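Local atomic coordinates of voltage-sensor containing phosphatase (Ciona intestinalis, PDB entry 3V0D), a protein that probably dephosphorylates phosphoinositide lipids at the membrane under control of a voltage sensor, through a PTEN-like phosphatase and C2 region. Residues F67-G77 against F83-D94. The protein carries 1 engineered substitution. Residues are numbered along the deposited sequence; the frame is centred on the assembly and turned at random.
Sequences FRIYNLCSERG and FDNHVYRVMIDD
F83 meets I69 through its ring, CD2 lying 3.8 Å from CG1 of I69; a large apolar ring suits this buried place. A type I' turn then brings H86 to F67, and the imidazole presents its edge to the phenyl face with the planes 86° apart. H86 O accepts from I69 N, opening the parallel pairing of strands 67-73 and 87-92. V87, a beta-branched residue fitted to a strand, packs CG2 on CB of I69. On the other face Y88 has its CG anti to the backbone N (chi1 -179°), which brings its CD2 to the edge of the Y70 ring, CD2 to CD2 3.6 Å, the two rings meeting obliquely.

R89 is long enough to bend at chi3 (71°) and send NH2 to C73 O, 2.9 Å away and in the guanidinium plane. Its NE donates to a water that lies within reach of N71 O and C73 O. The N71 amide, nearly coplanar with this guanidinium, closes an Asx turn through OD1 and C73 N and gives ND2 to R76 O. Between the N71-R89 and C73-I92 pairs a beta bulge shifts the register by one, and the flexible thioether of M91 curls CE to within 3.6 Å of S74 O. I92 lays CD1 against L72, and its carbonyl accepts from S74 N. D93 OD1 takes the S74 hydroxyl on its anti lone pair (2.7 Å) and also pairs with R231. In one of its two conformers E75 OE1 accepts from D94 N on its syn lone pair (2.8 Å), and OE2 forms a salt bridge with R132. Strand 87-92 thus flanks strand 67-73, which pairs on its other side with strand 121-125, in the parallel part of the central sheet of a PTEN-like cysteine phosphatase domain.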
# COMPACT_ATOMS: atom_id res chain seq x y z
N PHE A 67 -24.78 5.24 7.11
CA PHE A 67 -23.41 5.33 6.60
C PHE A 67 -22.36 5.00 7.66
O PHE A 67 -22.57 5.18 8.87
CB PHE A 67 -23.15 6.72 5.99
CG PHE A 67 -23.17 7.84 7.00
CD1 PHE A 67 -22.02 8.17 7.71
CD2 PHE A 67 -24.34 8.55 7.27
CE1 PHE A 67 -22.03 9.18 8.66
CE2 PHE A 67 -24.35 9.58 8.22
CZ PHE A 67 -23.19 9.88 8.91
N ARG A 68 -21.19 4.59 7.17
CA ARG A 68 -20.01 4.41 8.00
C ARG A 68 -18.85 4.99 7.20
O ARG A 68 -18.71 4.70 6.01
CB ARG A 68 -19.79 2.95 8.35
CG ARG A 68 -18.74 2.67 9.39
CD ARG A 68 -19.04 1.32 10.02
NE ARG A 68 -18.12 0.95 11.09
CZ ARG A 68 -18.13 1.50 12.30
NH1 ARG A 68 -18.99 2.48 12.56
NH2 ARG A 68 -17.28 1.07 13.22
N ILE A 69 -18.02 5.79 7.87
CA ILE A 69 -16.87 6.46 7.25
C ILE A 69 -15.59 5.78 7.71
O ILE A 69 -15.42 5.54 8.91
CB ILE A 69 -16.81 7.95 7.67
CG1 ILE A 69 -18.18 8.65 7.52
CG2 ILE A 69 -15.68 8.68 6.93
CD1 ILE A 69 -18.71 8.68 6.10
N TYR A 70 -14.68 5.53 6.76
CA TYR A 70 -13.37 4.98 7.08
C TYR A 70 -12.30 5.98 6.71
O TYR A 70 -12.17 6.35 5.53
CB TYR A 70 -13.16 3.65 6.31
CG TYR A 70 -14.12 2.58 6.74
CD1 TYR A 70 -15.37 2.45 6.16
CD2 TYR A 70 -13.80 1.72 7.80
CE1 TYR A 70 -16.27 1.47 6.58
CE2 TYR A 70 -14.70 0.74 8.24
CZ TYR A 70 -15.93 0.64 7.62
OH TYR A 70 -16.83 -0.32 8.01
N ASN A 71 -11.56 6.43 7.72
CA ASN A 71 -10.43 7.34 7.53
C ASN A 71 -9.16 6.51 7.53
O ASN A 71 -8.79 5.95 8.57
CB ASN A 71 -10.40 8.38 8.66
CG ASN A 71 -9.17 9.24 8.61
OD1 ASN A 71 -8.39 9.19 7.66
ND2 ASN A 71 -8.96 10.04 9.63
N LEU A 72 -8.50 6.43 6.38
CA LEU A 72 -7.32 5.57 6.20
C LEU A 72 -6.01 6.32 6.45
O LEU A 72 -4.93 5.78 6.19
CB LEU A 72 -7.31 4.96 4.82
CG LEU A 72 -8.19 3.75 4.60
CD1 LEU A 72 -9.57 3.83 5.22
CD2 LEU A 72 -8.23 3.40 3.15
N CYS A 73 -6.07 7.56 6.95
CA CYS A 73 -4.84 8.36 7.08
C CYS A 73 -4.23 8.23 8.45
O CYS A 73 -4.82 8.66 9.46
CB CYS A 73 -5.16 9.84 6.86
SG CYS A 73 -5.86 10.21 5.26
N SER A 74 -3.00 7.73 8.52
CA SER A 74 -2.28 7.79 9.79
C SER A 74 -1.98 9.24 10.16
O SER A 74 -1.79 9.55 11.34
CB SER A 74 -0.99 7.00 9.73
OG SER A 74 -0.11 7.64 8.81
N GLU A 75 -1.91 10.13 9.18
CA GLU A 75 -1.34 11.46 9.42
C GLU A 75 -2.32 12.41 10.08
O GLU A 75 -1.86 13.40 10.65
CB GLU A 75 -0.90 12.06 8.08
CG GLU A 75 0.20 11.26 7.39
CD GLU A 75 -0.29 10.14 6.45
OE1 GLU A 75 0.57 9.59 5.73
OE2 GLU A 75 -1.49 9.83 6.43
N ARG A 76 -3.62 12.18 9.96
CA ARG A 76 -4.60 13.20 10.33
C ARG A 76 -5.95 12.57 10.61
O ARG A 76 -6.45 11.80 9.78
CB ARG A 76 -4.82 14.24 9.20
CG ARG A 76 -3.74 15.26 8.97
CD ARG A 76 -4.24 16.33 8.00
NE ARG A 76 -4.48 15.82 6.65
CZ ARG A 76 -5.03 16.53 5.66
NH1 ARG A 76 -5.43 17.78 5.86
NH2 ARG A 76 -5.18 15.98 4.45
N GLY A 77 -6.52 12.90 11.78
CA GLY A 77 -7.94 12.69 12.04
C GLY A 77 -8.68 14.02 11.96
O GLY A 77 -8.24 14.97 11.33
N PHE A 83 -19.62 13.46 11.96
CA PHE A 83 -20.21 12.32 11.26
C PHE A 83 -21.01 11.45 12.23
O PHE A 83 -21.17 10.25 12.02
CB PHE A 83 -19.10 11.50 10.58
CG PHE A 83 -18.47 12.21 9.42
CD1 PHE A 83 -17.23 12.81 9.54
CD2 PHE A 83 -19.13 12.26 8.20
CE1 PHE A 83 -16.66 13.45 8.45
CE2 PHE A 83 -18.57 12.93 7.11
CZ PHE A 83 -17.32 13.50 7.24
N ASP A 84 -21.51 12.07 13.30
CA ASP A 84 -22.31 11.37 14.31
C ASP A 84 -21.58 10.15 14.88
O ASP A 84 -22.20 9.15 15.23
CB ASP A 84 -23.71 11.02 13.80
CG ASP A 84 -24.58 12.27 13.58
OD1 ASP A 84 -24.28 13.35 14.11
OD2 ASP A 84 -25.59 12.16 12.84
N ASN A 85 -20.25 10.25 14.99
CA ASN A 85 -19.43 9.22 15.61
C ASN A 85 -19.43 7.92 14.83
O ASN A 85 -19.20 6.85 15.39
CB ASN A 85 -19.83 8.99 17.07
CG ASN A 85 -19.92 10.28 17.82
OD1 ASN A 85 -18.95 11.05 17.85
ND2 ASN A 85 -21.09 10.56 18.39
N HIS A 86 -19.67 7.99 13.52
CA HIS A 86 -19.68 6.79 12.67
C HIS A 86 -18.41 6.71 11.82
O HIS A 86 -18.47 6.46 10.63
CB HIS A 86 -20.91 6.82 11.75
CG HIS A 86 -22.20 6.89 12.49
ND1 HIS A 86 -22.51 6.04 13.53
CD2 HIS A 86 -23.27 7.71 12.35
CE1 HIS A 86 -23.71 6.33 14.00
NE2 HIS A 86 -24.20 7.33 13.29
N VAL A 87 -17.27 6.92 12.45
CA VAL A 87 -15.97 6.92 11.77
C VAL A 87 -15.11 5.82 12.36
O VAL A 87 -15.07 5.65 13.57
CB VAL A 87 -15.27 8.29 11.90
CG1 VAL A 87 -13.95 8.31 11.09
CG2 VAL A 87 -16.18 9.41 11.47
N TYR A 88 -14.42 5.11 11.48
CA TYR A 88 -13.47 4.05 11.84
C TYR A 88 -12.12 4.43 11.23
O TYR A 88 -12.04 4.69 10.04
CB TYR A 88 -14.01 2.74 11.29
CG TYR A 88 -13.19 1.50 11.58
CD1 TYR A 88 -13.62 0.57 12.52
CD2 TYR A 88 -12.02 1.21 10.87
CE1 TYR A 88 -12.91 -0.59 12.75
CE2 TYR A 88 -11.31 0.04 11.10
CZ TYR A 88 -11.75 -0.85 12.04
OH TYR A 88 -11.06 -1.99 12.29
N ARG A 89 -11.07 4.44 12.03
CA ARG A 89 -9.74 4.80 11.54
C ARG A 89 -8.88 3.58 11.26
O ARG A 89 -8.81 2.65 12.07
CB ARG A 89 -9.01 5.71 12.56
CG ARG A 89 -9.52 7.18 12.61
CD ARG A 89 -8.60 8.14 13.33
NE ARG A 89 -7.38 8.42 12.57
CZ ARG A 89 -6.42 9.28 12.97
NH1 ARG A 89 -6.54 9.93 14.12
NH2 ARG A 89 -5.31 9.49 12.24
N VAL A 90 -8.22 3.59 10.11
CA VAL A 90 -7.20 2.61 9.76
C VAL A 90 -5.91 3.41 9.57
O VAL A 90 -5.86 4.30 8.72
CB VAL A 90 -7.54 1.82 8.45
CG1 VAL A 90 -6.58 0.66 8.28
CG2 VAL A 90 -8.98 1.31 8.46
N MET A 91 -4.88 3.14 10.37
CA MET A 91 -3.70 4.00 10.39
C MET A 91 -2.73 3.56 9.30
O MET A 91 -1.91 2.69 9.53
CB MET A 91 -3.05 3.97 11.77
CG MET A 91 -4.00 4.46 12.86
SD MET A 91 -4.39 6.22 12.76
CE MET A 91 -2.96 6.94 13.55
N ILE A 92 -2.87 4.11 8.11
CA ILE A 92 -2.00 3.74 6.97
C ILE A 92 -1.21 4.99 6.58
O ILE A 92 -1.78 6.06 6.37
CB ILE A 92 -2.82 3.24 5.77
CG1 ILE A 92 -3.81 2.13 6.19
CG2 ILE A 92 -1.85 2.72 4.70
CD1 ILE A 92 -4.77 1.77 5.08
N ASP A 93 0.12 4.87 6.46
CA ASP A 93 0.91 5.98 5.95
C ASP A 93 0.68 6.14 4.45
O ASP A 93 0.52 5.15 3.72
CB ASP A 93 2.39 5.73 6.18
CG ASP A 93 2.79 5.70 7.63
OD1 ASP A 93 2.03 6.09 8.53
OD2 ASP A 93 3.96 5.29 7.87
N ASP A 94 0.71 7.38 3.98
CA ASP A 94 0.52 7.63 2.55
C ASP A 94 1.55 6.82 1.76
O ASP A 94 2.73 6.71 2.16
CB ASP A 94 0.65 9.12 2.27
CG ASP A 94 -0.02 9.55 0.98
OD1 ASP A 94 -0.01 10.77 0.69
OD2 ASP A 94 -0.59 8.68 0.29
O HOH W 1 -18.64 3.93 15.16
O HOH W 2 -6.88 7.02 10.25